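Local coordinates for putative peptidyl-arginine deiminase (Chlorobium tepidum, PDB 1XKN), which probably hydrolyses the guanidinium group of agmatine or of peptidyl-arginine, releasing ammonia, at residues A[119-124]-A[178-183]; A[203-208]-A[219-224]; A[268-273]-A[284-289]; A[280-285]-A[329-334]. One frame throughout, in Å; residues are numbered along the deposited sequence.

Contact 1 of 4, residues A[119-124]-A[178-183]; sequences EYNAWG and PNRNPS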
loop_
_atom_site.group_PDB
_atom_site.type_symbol
_atom_site.label_atom_id
_atom_site.label_comp_id
_atom_site.label_asym_id
_atom_site.label_seq_id
_atom_site.Cartn_x
_atom_site.Cartn_y
_atom_site.Cartn_z
ATOM N N GLU A 119 -7.445 11.566 -6.894
ATOM C CA GLU A 119 -8.680 11.724 -6.144
ATOM C C GLU A 119 -8.989 10.446 -5.383
ATOM O O GLU A 119 -8.570 9.358 -5.775
ATOM C CB GLU A 119 -9.838 12.065 -7.082
ATOM C CG GLU A 119 -9.744 13.455 -7.667
ATOM C CD GLU A 119 -9.737 14.523 -6.596
ATOM O OE1 GLU A 119 -10.770 14.690 -5.912
ATOM O OE2 GLU A 119 -8.696 15.197 -6.431
ATOM N N TYR A 120 -9.722 10.591 -4.286
ATOM C CA TYR A 120 -10.114 9.463 -3.458
ATOM C C TYR A 120 -11.621 9.545 -3.266
ATOM O O TYR A 120 -12.160 10.635 -3.045
ATOM C CB TYR A 120 -9.422 9.538 -2.092
ATOM C CG TYR A 120 -9.754 8.402 -1.146
ATOM C CD1 TYR A 120 -9.310 7.105 -1.401
ATOM C CD2 TYR A 120 -10.491 8.627 0.020
ATOM C CE1 TYR A 120 -9.588 6.059 -0.522
ATOM C CE2 TYR A 120 -10.775 7.584 0.908
ATOM C CZ TYR A 120 -10.317 6.303 0.629
ATOM O OH TYR A 120 -10.582 5.268 1.500
ATOM N N ASN A 121 -12.309 8.410 -3.362
ATOM C CA ASN A 121 -13.755 8.407 -3.155
ATOM C C ASN A 121 -14.257 7.217 -2.336
ATOM O O ASN A 121 -15.343 6.699 -2.580
ATOM C CB ASN A 121 -14.509 8.500 -4.497
ATOM C CG ASN A 121 -14.412 7.235 -5.349
ATOM O OD1 ASN A 121 -15.036 7.155 -6.412
ATOM N ND2 ASN A 121 -13.651 6.256 -4.897
ATOM N N ALA A 122 -13.461 6.806 -1.351
ATOM C CA ALA A 122 -13.809 5.695 -0.463
ATOM C C ALA A 122 -14.176 4.416 -1.209
ATOM O O ALA A 122 -15.267 3.871 -1.036
ATOM C CB ALA A 122 -14.956 6.112 0.461
ATOM N N TRP A 123 -13.245 3.947 -2.034
ATOM C CA TRP A 123 -13.419 2.731 -2.820
ATOM C C TRP A 123 -14.734 2.683 -3.602
ATOM O O TRP A 123 -15.468 1.696 -3.534
ATOM C CB TRP A 123 -13.315 1.489 -1.916
ATOM C CG TRP A 123 -12.072 1.428 -1.052
ATOM C CD1 TRP A 123 -10.851 1.984 -1.322
ATOM C CD2 TRP A 123 -11.926 0.735 0.199
ATOM N NE1 TRP A 123 -9.958 1.680 -0.316
ATOM C CE2 TRP A 123 -10.591 0.916 0.628
ATOM C CE3 TRP A 123 -12.796 -0.022 0.997
ATOM C CZ2 TRP A 123 -10.105 0.367 1.822
ATOM C CZ3 TRP A 123 -12.310 -0.570 2.186
ATOM C CH2 TRP A 123 -10.977 -0.371 2.584
ATOM N N GLY A 124 -15.031 3.744 -4.346
ATOM C CA GLY A 124 -16.251 3.770 -5.134
ATOM C C GLY A 124 -17.473 4.271 -4.391
ATOM O O GLY A 124 -18.599 3.889 -4.712
ATOM N N PRO A 178 -16.704 1.049 -13.085
ATOM C CA PRO A 178 -17.372 2.334 -13.316
ATOM C C PRO A 178 -17.518 3.222 -12.079
ATOM O O PRO A 178 -17.730 4.430 -12.210
ATOM C CB PRO A 178 -18.725 1.917 -13.887
ATOM C CG PRO A 178 -18.388 0.675 -14.643
ATOM C CD PRO A 178 -17.479 -0.056 -13.678
ATOM N N ASN A 179 -17.406 2.639 -10.887
ATOM C CA ASN A 179 -17.556 3.431 -9.670
ATOM C C ASN A 179 -16.342 4.286 -9.324
ATOM O O ASN A 179 -16.380 5.062 -8.368
ATOM C CB ASN A 179 -17.932 2.551 -8.461
ATOM C CG ASN A 179 -16.822 1.601 -8.031
ATOM O OD1 ASN A 179 -15.648 1.815 -8.323
ATOM N ND2 ASN A 179 -17.198 0.552 -7.305
ATOM N N ARG A 180 -15.268 4.168 -10.098
ATOM C CA ARG A 180 -14.084 4.972 -9.814
ATOM C C ARG A 180 -14.040 6.223 -10.688
ATOM O O ARG A 180 -14.134 7.345 -10.181
ATOM C CB ARG A 180 -12.810 4.140 -10.001
ATOM C CG ARG A 180 -12.639 3.007 -8.978
ATOM C CD ARG A 180 -12.821 3.499 -7.543
ATOM N NE ARG A 180 -12.107 2.678 -6.565
ATOM C CZ ARG A 180 -12.467 1.458 -6.180
ATOM N NH1 ARG A 180 -11.735 0.803 -5.286
ATOM N NH2 ARG A 180 -13.559 0.892 -6.674
ATOM N N ASN A 181 -13.897 6.028 -11.994
ATOM C CA ASN A 181 -13.853 7.142 -12.940
ATOM C C ASN A 181 -14.874 6.887 -14.046
ATOM O O ASN A 181 -14.526 6.480 -15.155
ATOM C CB ASN A 181 -12.448 7.275 -13.532
ATOM C CG ASN A 181 -11.398 7.546 -12.476
ATOM O OD1 ASN A 181 -10.624 6.661 -12.099
ATOM N ND2 ASN A 181 -11.375 8.775 -11.978
ATOM N N PRO A 182 -16.160 7.126 -13.749
ATOM C CA PRO A 182 -17.262 6.923 -14.694
ATOM C C PRO A 182 -17.032 7.441 -16.111
ATOM O O PRO A 182 -17.353 6.764 -17.086
ATOM C CB PRO A 182 -18.430 7.642 -14.021
ATOM C CG PRO A 182 -18.144 7.471 -12.579
ATOM C CD PRO A 182 -16.652 7.710 -12.490
ATOM N N SER A 183 -16.472 8.640 -16.230
ATOM C CA SER A 183 -16.264 9.233 -17.544
ATOM C C SER A 183 -15.045 8.750 -18.319
ATOM O O SER A 183 -14.929 9.019 -19.514
ATOM C CB SER A 183 -16.199 10.757 -17.423
ATOM O OG SER A 183 -14.999 11.164 -16.786
HETATM O O HOH W 1 -19.180 0.697 -5.020
#
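Asn179 OD1 takes a hydrogen bond from Arg180 NH2 at 2.8 Å, and this pair of neighbours meets 119-124 as a unit. The bond is fairly straight (157° at the hydrogen), and OD1 lies in the guanidinium plane. The flat group so held is laid over the backbone of Trp123 and Gly124: the Trp123 carbonyl carbon sits 3.6 Å above the plane, over its centre, and Gly124 N lies nearer the rim of the same face. A bend at chi2 (-50°) turns the arginine chain to bring this face onto the peptide. NE forms a salt bridge with Glu156 and NH1 bonds the carbonyl of Thr214, while Asp215 OD2 takes both Arg180 NH2 and Asn179 ND2; together these fix the rotation of the group. Gly124 CA comes 3.5 Å from Asn179 O in a CA-H...O contact (147° at the hydrogen) and also lies against the Asn179 amide. A water donates to Gly124 O and accepts a weak bond from Asn179 ND2. The geometry is that of a buried arginine whose guanidinium face lies over backbone atoms and whose nitrogens reach two carboxylates, here joining the short, weakly bonded helix that begins at 122 to the loop between helices 172-175 and 186-197.

Contact 2 of 4, residues A[203-208]-A[219-224]; sequences LWLGDG and DDMARF
Met221, a selenomethionine, meets the 203-208 segment first and loses the most surface to it. Its CG is anti to the backbone N (chi1 180°), and the chain stays extended until it bends at chi3 (63°), which brings SE and CE beside one carbonyl: SE is 3.3 Å from Asp207 O and CE 3.4 Å from the same oxygen. SE also lies 4.2 Å from Gly208 CA. The methyl then reaches Leu205, CE to CD1 at 4.1 Å, the two side chains running antiparallel alongside each other. At Ala222 the approach is shorter, CB lying 3.7 Å from Leu205 CD1, so that one leucine methyl serves both residues. Phe224 closes the row through its CZ, which stands 4.2 Å from Leu203 CD1; the two side chains are roughly perpendicular. Apart from the approach of SE and CE to Asp207 O, the contacts are apolar, and no hydrogen bond spans the segments. Leu205 CA and Ala222 CA are 8.9 Å apart, too far for paired strands, and the directions of 203-208 and 221-224, CA to CA, are 152° apart. Leu169 of strand 167-171 also touches Leu205 and Ala222, while Asn249 of helix 243-253 touches Leu205 and Met221. This is side-chain packing between the edge strands of two separate three-stranded sheets, 201-205 and 222-226, consistent with the repeated beta-alpha units of the guanidine-modifying enzyme superfamily.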
loop_
_atom_site.group_PDB
_atom_site.type_symbol
_atom_site.label_atom_id
_atom_site.label_comp_id
_atom_site.label_asym_id
_atom_site.label_seq_id
_atom_site.Cartn_x
_atom_site.Cartn_y
_atom_site.Cartn_z
ATOM N N LEU A 203 0.323 -3.531 -16.886
ATOM C CA LEU A 203 -0.010 -4.949 -16.895
ATOM C C LEU A 203 -1.339 -5.132 -16.176
ATOM O O LEU A 203 -1.424 -4.972 -14.956
ATOM C CB LEU A 203 1.086 -5.741 -16.178
ATOM C CG LEU A 203 2.511 -5.611 -16.720
ATOM C CD1 LEU A 203 3.479 -6.278 -15.761
ATOM C CD2 LEU A 203 2.602 -6.242 -18.103
ATOM N N TRP A 204 -2.375 -5.476 -16.932
ATOM C CA TRP A 204 -3.704 -5.647 -16.360
ATOM C C TRP A 204 -4.078 -7.057 -15.932
ATOM O O TRP A 204 -4.294 -7.930 -16.773
ATOM C CB TRP A 204 -4.772 -5.156 -17.341
ATOM C CG TRP A 204 -4.707 -3.705 -17.662
ATOM C CD1 TRP A 204 -3.921 -3.102 -18.601
ATOM C CD2 TRP A 204 -5.490 -2.666 -17.065
ATOM N NE1 TRP A 204 -4.172 -1.746 -18.629
ATOM C CE2 TRP A 204 -5.127 -1.454 -17.691
ATOM C CE3 TRP A 204 -6.462 -2.642 -16.054
ATOM C CZ2 TRP A 204 -5.706 -0.230 -17.347
ATOM C CZ3 TRP A 204 -7.039 -1.422 -15.710
ATOM C CH2 TRP A 204 -6.655 -0.232 -16.355
ATOM N N LEU A 205 -4.165 -7.273 -14.623
ATOM C CA LEU A 205 -4.578 -8.572 -14.099
ATOM C C LEU A 205 -6.104 -8.548 -14.067
ATOM O O LEU A 205 -6.715 -7.535 -14.415
ATOM C CB LEU A 205 -4.021 -8.799 -12.692
ATOM C CG LEU A 205 -2.494 -8.903 -12.609
ATOM C CD1 LEU A 205 -2.076 -9.102 -11.155
ATOM C CD2 LEU A 205 -2.016 -10.070 -13.463
ATOM N N GLY A 206 -6.717 -9.645 -13.636
ATOM C CA GLY A 206 -8.168 -9.710 -13.626
ATOM C C GLY A 206 -8.918 -9.367 -12.355
ATOM O O GLY A 206 -8.951 -8.212 -11.924
ATOM N N ASP A 207 -9.548 -10.380 -11.770
ATOM C CA ASP A 207 -10.329 -10.211 -10.549
ATOM C C ASP A 207 -9.459 -10.322 -9.304
ATOM O O ASP A 207 -8.336 -10.821 -9.360
ATOM C CB ASP A 207 -11.433 -11.270 -10.486
ATOM C CG ASP A 207 -12.514 -11.052 -11.530
ATOM O OD1 ASP A 207 -13.269 -12.005 -11.804
ATOM O OD2 ASP A 207 -12.616 -9.928 -12.062
ATOM N N GLY A 208 -9.997 -9.851 -8.184
ATOM C CA GLY A 208 -9.279 -9.907 -6.921
ATOM C C GLY A 208 -9.764 -11.054 -6.053
ATOM O O GLY A 208 -10.333 -12.021 -6.564
ATOM N N ASP A 219 -2.953 -5.031 -4.516
ATOM C CA ASP A 219 -2.122 -5.259 -3.335
ATOM C C ASP A 219 -2.647 -6.311 -2.353
ATOM O O ASP A 219 -2.123 -6.458 -1.250
ATOM C CB ASP A 219 -1.793 -3.930 -2.624
ATOM C CG ASP A 219 -2.913 -3.413 -1.737
ATOM O OD1 ASP A 219 -4.054 -3.898 -1.839
ATOM O OD2 ASP A 219 -2.636 -2.495 -0.923
ATOM N N ASP A 220 -3.681 -7.048 -2.751
ATOM C CA ASP A 220 -4.192 -8.129 -1.911
ATOM C C ASP A 220 -3.919 -9.415 -2.684
ATOM O O ASP A 220 -4.344 -10.497 -2.278
ATOM C CB ASP A 220 -5.704 -8.006 -1.665
ATOM C CG ASP A 220 -6.042 -7.080 -0.510
ATOM O OD1 ASP A 220 -5.218 -6.952 0.417
ATOM O OD2 ASP A 220 -7.147 -6.498 -0.522
HETATM N N MSE A 221 -3.172 -9.300 -3.781
HETATM C CA MSE A 221 -2.921 -10.456 -4.636
HETATM C C MSE A 221 -1.532 -10.609 -5.272
HETATM O O MSE A 221 -0.908 -11.662 -5.159
HETATM C CB MSE A 221 -3.991 -10.447 -5.733
HETATM C CG MSE A 221 -3.925 -11.563 -6.745
HETATM SE SE MSE A 221 -5.506 -11.491 -7.853
HETATM C CE MSE A 221 -5.218 -9.761 -8.655
ATOM N N ALA A 222 -1.064 -9.566 -5.951
ATOM C CA ALA A 222 0.223 -9.613 -6.634
ATOM C C ALA A 222 1.058 -8.371 -6.357
ATOM O O ALA A 222 0.529 -7.257 -6.285
ATOM C CB ALA A 222 -0.002 -9.774 -8.129
ATOM N N ARG A 223 2.368 -8.565 -6.215
ATOM C CA ARG A 223 3.285 -7.467 -5.905
ATOM C C ARG A 223 4.668 -7.643 -6.533
ATOM O O ARG A 223 5.196 -8.749 -6.590
ATOM C CB ARG A 223 3.482 -7.379 -4.386
ATOM C CG ARG A 223 2.218 -7.210 -3.552
ATOM C CD ARG A 223 1.728 -5.772 -3.585
ATOM N NE ARG A 223 2.785 -4.843 -3.199
ATOM C CZ ARG A 223 3.219 -4.673 -1.955
ATOM N NH1 ARG A 223 4.195 -3.813 -1.705
ATOM N NH2 ARG A 223 2.664 -5.348 -0.960
ATOM N N PHE A 224 5.259 -6.550 -7.002
ATOM C CA PHE A 224 6.613 -6.627 -7.539
ATOM C C PHE A 224 7.525 -6.732 -6.315
ATOM O O PHE A 224 7.274 -6.074 -5.306
ATOM C CB PHE A 224 6.975 -5.356 -8.318
ATOM C CG PHE A 224 6.618 -5.410 -9.773
ATOM C CD1 PHE A 224 7.295 -6.272 -10.634
ATOM C CD2 PHE A 224 5.595 -4.616 -10.280
ATOM C CE1 PHE A 224 6.955 -6.347 -11.980
ATOM C CE2 PHE A 224 5.248 -4.683 -11.619
ATOM C CZ PHE A 224 5.928 -5.551 -12.475
#

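Contact 3 of 4, residues A[268-273]-A[284-289]; sequences KLPMPE and ASYANF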
loop_
_atom_site.group_PDB
_atom_site.type_symbol
_atom_site.label_atom_id
_atom_site.label_comp_id
_atom_site.label_asym_id
_atom_site.label_seq_id
_atom_site.Cartn_x
_atom_site.Cartn_y
_atom_site.Cartn_z
ATOM N N LYS A 268 5.326 -17.903 -6.214
ATOM C CA LYS A 268 4.041 -18.189 -5.589
ATOM C C LYS A 268 4.060 -17.931 -4.089
ATOM O O LYS A 268 5.040 -18.229 -3.401
ATOM C CB LYS A 268 3.631 -19.647 -5.823
ATOM C CG LYS A 268 3.362 -20.018 -7.269
ATOM C CD LYS A 268 2.772 -21.420 -7.354
ATOM C CE LYS A 268 2.525 -21.838 -8.792
ATOM N NZ LYS A 268 3.804 -22.003 -9.540
ATOM N N LEU A 269 2.967 -17.363 -3.592
ATOM C CA LEU A 269 2.804 -17.098 -2.171
ATOM C C LEU A 269 1.535 -17.815 -1.748
ATOM O O LEU A 269 0.595 -17.939 -2.531
ATOM C CB LEU A 269 2.648 -15.594 -1.904
ATOM C CG LEU A 269 3.919 -14.817 -1.542
ATOM C CD1 LEU A 269 3.608 -13.333 -1.446
ATOM C CD2 LEU A 269 4.472 -15.332 -0.220
ATOM N N PRO A 270 1.497 -18.329 -0.514
ATOM C CA PRO A 270 0.275 -19.010 -0.095
ATOM C C PRO A 270 -0.784 -17.970 0.246
ATOM O O PRO A 270 -0.492 -16.774 0.295
ATOM C CB PRO A 270 0.728 -19.800 1.135
ATOM C CG PRO A 270 1.792 -18.919 1.715
ATOM C CD PRO A 270 2.557 -18.454 0.500
HETATM N N MSE A 271 -2.016 -18.427 0.437
HETATM C CA MSE A 271 -3.104 -17.550 0.843
HETATM C C MSE A 271 -3.347 -17.962 2.283
HETATM O O MSE A 271 -3.125 -19.113 2.646
HETATM C CB MSE A 271 -4.377 -17.818 0.037
HETATM C CG MSE A 271 -4.486 -17.060 -1.276
HETATM SE SE MSE A 271 -4.663 -15.148 -1.058
HETATM C CE MSE A 271 -6.498 -15.147 -0.408
ATOM N N PRO A 272 -3.774 -17.025 3.134
ATOM C CA PRO A 272 -4.029 -17.387 4.531
ATOM C C PRO A 272 -5.201 -18.360 4.574
ATOM O O PRO A 272 -6.009 -18.393 3.644
ATOM C CB PRO A 272 -4.398 -16.052 5.170
ATOM C CG PRO A 272 -3.643 -15.057 4.349
ATOM C CD PRO A 272 -3.838 -15.567 2.942
ATOM N N GLU A 273 -5.297 -19.162 5.628
ATOM C CA GLU A 273 -6.441 -20.057 5.739
ATOM C C GLU A 273 -7.609 -19.095 5.895
ATOM O O GLU A 273 -7.445 -18.007 6.435
ATOM C CB GLU A 273 -6.320 -20.955 6.969
ATOM C CG GLU A 273 -5.413 -22.148 6.745
ATOM C CD GLU A 273 -5.185 -22.958 8.007
ATOM O OE1 GLU A 273 -5.889 -22.726 9.013
ATOM O OE2 GLU A 273 -4.307 -23.842 7.977
ATOM N N ALA A 284 -8.241 -11.493 3.905
ATOM C CA ALA A 284 -6.917 -11.756 4.458
ATOM C C ALA A 284 -5.960 -12.203 3.356
ATOM O O ALA A 284 -6.269 -13.113 2.587
ATOM C CB ALA A 284 -7.011 -12.834 5.532
ATOM N N SER A 285 -4.794 -11.568 3.284
ATOM C CA SER A 285 -3.811 -11.923 2.271
ATOM C C SER A 285 -2.392 -11.519 2.641
ATOM O O SER A 285 -2.150 -10.399 3.087
ATOM C CB SER A 285 -4.173 -11.280 0.934
ATOM O OG SER A 285 -3.168 -11.554 -0.028
ATOM N N TYR A 286 -1.455 -12.440 2.451
ATOM C CA TYR A 286 -0.059 -12.165 2.753
ATOM C C TYR A 286 0.550 -11.197 1.749
ATOM O O TYR A 286 1.621 -10.649 1.991
ATOM C CB TYR A 286 0.755 -13.459 2.766
ATOM C CG TYR A 286 0.279 -14.471 3.781
ATOM C CD1 TYR A 286 0.235 -14.158 5.140
ATOM C CD2 TYR A 286 -0.130 -15.740 3.384
ATOM C CE1 TYR A 286 -0.210 -15.087 6.082
ATOM C CE2 TYR A 286 -0.575 -16.678 4.311
ATOM C CZ TYR A 286 -0.613 -16.347 5.655
ATOM O OH TYR A 286 -1.058 -17.274 6.565
ATOM N N ALA A 287 -0.120 -10.990 0.619
ATOM C CA ALA A 287 0.399 -10.070 -0.386
ATOM C C ALA A 287 0.293 -8.631 0.107
ATOM O O ALA A 287 0.918 -7.730 -0.453
ATOM C CB ALA A 287 -0.366 -10.223 -1.697
ATOM N N ASN A 288 -0.502 -8.414 1.151
ATOM C CA ASN A 288 -0.677 -7.073 1.688
ATOM C C ASN A 288 0.421 -6.745 2.703
ATOM O O ASN A 288 0.151 -6.240 3.792
ATOM C CB ASN A 288 -2.068 -6.942 2.328
ATOM C CG ASN A 288 -2.612 -5.521 2.256
ATOM O OD1 ASN A 288 -2.887 -4.999 1.170
ATOM N ND2 ASN A 288 -2.761 -4.889 3.409
ATOM N N PHE A 289 1.660 -7.035 2.319
ATOM C CA PHE A 289 2.828 -6.773 3.153
ATOM C C PHE A 289 3.392 -5.400 2.794
ATOM O O PHE A 289 3.029 -4.817 1.773
ATOM C CB PHE A 289 3.904 -7.849 2.922
ATOM C CG PHE A 289 4.427 -7.911 1.503
ATOM C CD1 PHE A 289 5.399 -7.016 1.058
ATOM C CD2 PHE A 289 3.940 -8.863 0.611
ATOM C CE1 PHE A 289 5.878 -7.071 -0.253
ATOM C CE2 PHE A 289 4.410 -8.928 -0.701
ATOM C CZ PHE A 289 5.381 -8.029 -1.137
HETATM O O HOH W 2 -1.582 -14.253 0.355
#
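Tyr286 turns its ring onto Pro272, CG lying anti to the carbonyl carbon (chi1 -60°) where the side chain leaves CB. From CG outward the ring runs along the proline: Pro272 CG stands 3.5 Å from the ring centroid and 14° off the normal, a CH-pi contact over the face. On the CD2 side the ring presents its edge to Pro270 O, 3.3 Å from CD2, while Pro270 CG packs against the same carbon at 4.1 Å. CE2 comes 3.4 Å from Pro272 N. Beyond CZ, the hydroxyl OH lies 3.6 Å from Pro272 CA and is hydrogen-bonded to Asp306, which holds the ring at its far end. One water joins the two backbones, donating to Pro270 O at 2.7 Å and accepting from Tyr286 N. Pro272 CD also rests on Ala284 O, 3.5 Å away, and the selenomethionine Met271 brings its CE to that oxygen after bends at chi2 and chi3. Ser285 OG accepts from Ala287 N, an ST turn inside the type I turn 285-288, and bonds to Asp220 O. The contact thus lies where the chain leaves edge strand 265-269, with Arg305 and Ala309 of helix 305-316 against Tyr286 and Ala233 of strand 229-233 against Met271.

Contact 4 of 4, residues A[280-285]-A[329-334]; sequences ERLPAS and DLIWGL
Leu282 puts its two methyls on different partners: CD1 meets Ile331 CG2 at 3.7 Å, and CD2 meets Trp332 CE3 at 3.5 Å. The second methyl lies close to the indole plane, so it is the benzo edge of the tryptophan that it touches. Glu280 approaches that edge too, OE1 standing 3.6 Å from Trp332 CH2 with carboxylate and ring planes 54° apart. Ile331 reaches Leu282 through CG2 and Pro283-Ala284 through CG1 and CD1: chi1 (-162°) puts CG1 beside Ala284 N at 3.9 Å, and the turn at chi2 (59°) brings CD1 to Pro283 O at 3.6 Å. The Pro283 ring also meets Leu334, CD lying 3.9 Å from Leu334 CD2 and CG 3.7 Å from Leu334 O. No hydrogen bond crosses; the fit rests mainly on apolar carbons, with a few oxygens against them.

Backbone geometry sets these groups in place. Pro283 centres an inverse gamma turn, and residues 330-333 form a 3-10 turn whose bonds include Leu334 N to Ile331 O at 2.8 Å. Trp332 is held by its NE1 bond to Pro30 O and by Tyr277, which meets it edge-to-face. Leu282 leads out of the two-stranded hairpin 276-277/280-281 and touches Tyr277 in it, whereas Leu330 of the 3-10 turn packs on Val39 and Phe40 of helix 36-50, so the contact lies between hairpin and helix.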
loop_
_atom_site.group_PDB
_atom_site.type_symbol
_atom_site.label_atom_id
_atom_site.label_comp_id
_atom_site.label_asym_id
_atom_site.label_seq_id
_atom_site.Cartn_x
_atom_site.Cartn_y
_atom_site.Cartn_z
ATOM N N GLU A 280 -18.874 -13.349 7.921
ATOM C CA GLU A 280 -18.451 -12.782 6.645
ATOM C C GLU A 280 -16.991 -13.092 6.341
ATOM O O GLU A 280 -16.131 -13.021 7.220
ATOM C CB GLU A 280 -18.644 -11.263 6.644
ATOM C CG GLU A 280 -20.008 -10.803 7.149
ATOM C CD GLU A 280 -20.202 -9.299 7.047
ATOM O OE1 GLU A 280 -19.197 -8.555 7.083
ATOM O OE2 GLU A 280 -21.366 -8.855 6.949
ATOM N N ARG A 281 -16.720 -13.436 5.086
ATOM C CA ARG A 281 -15.362 -13.736 4.644
ATOM C C ARG A 281 -14.582 -12.420 4.605
ATOM O O ARG A 281 -15.067 -11.421 4.072
ATOM C CB ARG A 281 -15.404 -14.376 3.248
ATOM C CG ARG A 281 -14.051 -14.819 2.686
ATOM C CD ARG A 281 -13.458 -15.951 3.511
ATOM N NE ARG A 281 -12.223 -16.497 2.946
ATOM C CZ ARG A 281 -12.170 -17.387 1.957
ATOM N NH1 ARG A 281 -13.285 -17.845 1.405
ATOM N NH2 ARG A 281 -10.998 -17.836 1.530
ATOM N N LEU A 282 -13.386 -12.424 5.191
ATOM C CA LEU A 282 -12.534 -11.241 5.225
ATOM C C LEU A 282 -11.409 -11.410 4.199
ATOM O O LEU A 282 -10.942 -12.521 3.959
ATOM C CB LEU A 282 -11.956 -11.046 6.630
ATOM C CG LEU A 282 -12.998 -11.039 7.758
ATOM C CD1 LEU A 282 -12.325 -10.672 9.081
ATOM C CD2 LEU A 282 -14.108 -10.048 7.437
ATOM N N PRO A 283 -10.959 -10.304 3.586
ATOM C CA PRO A 283 -9.896 -10.318 2.572
ATOM C C PRO A 283 -8.465 -10.472 3.086
ATOM O O PRO A 283 -7.581 -9.691 2.737
ATOM C CB PRO A 283 -10.113 -8.997 1.844
ATOM C CG PRO A 283 -10.522 -8.086 2.959
ATOM C CD PRO A 283 -11.477 -8.937 3.786
ATOM N N ALA A 284 -8.241 -11.493 3.905
ATOM C CA ALA A 284 -6.917 -11.756 4.458
ATOM C C ALA A 284 -5.960 -12.203 3.356
ATOM O O ALA A 284 -6.269 -13.113 2.587
ATOM C CB ALA A 284 -7.011 -12.834 5.532
ATOM N N SER A 285 -4.794 -11.568 3.284
ATOM C CA SER A 285 -3.811 -11.923 2.271
ATOM C C SER A 285 -2.392 -11.519 2.641
ATOM O O SER A 285 -2.150 -10.399 3.087
ATOM C CB SER A 285 -4.173 -11.280 0.934
ATOM O OG SER A 285 -3.168 -11.554 -0.028
ATOM N N ASP A 329 -7.392 -9.021 13.854
ATOM C CA ASP A 329 -8.395 -8.014 14.165
ATOM C C ASP A 329 -8.352 -6.855 13.182
ATOM O O ASP A 329 -9.390 -6.293 12.832
ATOM C CB ASP A 329 -8.216 -7.485 15.587
ATOM C CG ASP A 329 -8.502 -8.537 16.639
ATOM O OD1 ASP A 329 -9.605 -9.122 16.613
ATOM O OD2 ASP A 329 -7.623 -8.769 17.492
ATOM N N LEU A 330 -7.158 -6.488 12.734
ATOM C CA LEU A 330 -7.043 -5.384 11.793
ATOM C C LEU A 330 -7.835 -5.655 10.518
ATOM O O LEU A 330 -8.518 -4.768 10.005
ATOM C CB LEU A 330 -5.576 -5.131 11.437
ATOM C CG LEU A 330 -5.328 -3.978 10.459
ATOM C CD1 LEU A 330 -5.818 -2.671 11.068
ATOM C CD2 LEU A 330 -3.838 -3.889 10.132
ATOM N N ILE A 331 -7.755 -6.888 10.024
ATOM C CA ILE A 331 -8.426 -7.280 8.786
ATOM C C ILE A 331 -9.950 -7.100 8.772
ATOM O O ILE A 331 -10.573 -7.131 7.709
ATOM C CB ILE A 331 -8.050 -8.742 8.401
ATOM C CG1 ILE A 331 -8.370 -8.996 6.926
ATOM C CG2 ILE A 331 -8.789 -9.733 9.277
ATOM C CD1 ILE A 331 -7.646 -8.058 5.970
ATOM N N TRP A 332 -10.548 -6.912 9.945
ATOM C CA TRP A 332 -11.991 -6.693 10.033
ATOM C C TRP A 332 -12.275 -5.340 9.374
ATOM O O TRP A 332 -13.407 -5.045 8.994
ATOM C CB TRP A 332 -12.435 -6.691 11.503
ATOM C CG TRP A 332 -13.902 -6.409 11.751
ATOM C CD1 TRP A 332 -14.421 -5.605 12.726
ATOM C CD2 TRP A 332 -15.029 -6.947 11.036
ATOM N NE1 TRP A 332 -15.796 -5.604 12.665
ATOM C CE2 TRP A 332 -16.196 -6.418 11.639
ATOM C CE3 TRP A 332 -15.167 -7.820 9.952
ATOM C CZ2 TRP A 332 -17.482 -6.733 11.189
ATOM C CZ3 TRP A 332 -16.449 -8.137 9.503
ATOM C CH2 TRP A 332 -17.591 -7.592 10.124
ATOM N N GLY A 333 -11.225 -4.530 9.236
ATOM C CA GLY A 333 -11.351 -3.229 8.596
ATOM C C GLY A 333 -11.309 -3.384 7.083
ATOM O O GLY A 333 -11.485 -2.414 6.340
ATOM N N LEU A 334 -11.058 -4.618 6.642
ATOM C CA LEU A 334 -11.002 -4.997 5.232
ATOM C C LEU A 334 -9.715 -4.591 4.512
ATOM O O LEU A 334 -9.674 -4.485 3.283
ATOM C CB LEU A 334 -12.234 -4.456 4.490
ATOM C CG LEU A 334 -13.570 -4.733 5.193
ATOM C CD1 LEU A 334 -14.705 -4.144 4.370
ATOM C CD2 LEU A 334 -13.776 -6.236 5.379
#

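Overall arrangement
From the N terminus, contact 1 closes first, joining the start of helix 122-125 to the loop following helix 172-175 across 53 intervening residues. Contact 2 then closes a ten-residue loop between two sheets; its centre is about 18 Å from that of contact 1, without touching. Contact 3 closes another ten-residue excursion, which carries the small hairpin. Contact 4 starts on the stretch where contact 3 ends, the two overlapping at Ala284 and Ser285, and ties the hairpin's exit to the 3-10 turn after strand 321-326; none of the four nests. Probable hydrogen bonds link contact 2 onward: Asp220 O to Ser285 OG (2.7 Å) reaches contacts 3 and 4, Arg223 NH2 to Phe289 O (2.8 Å) contact 3.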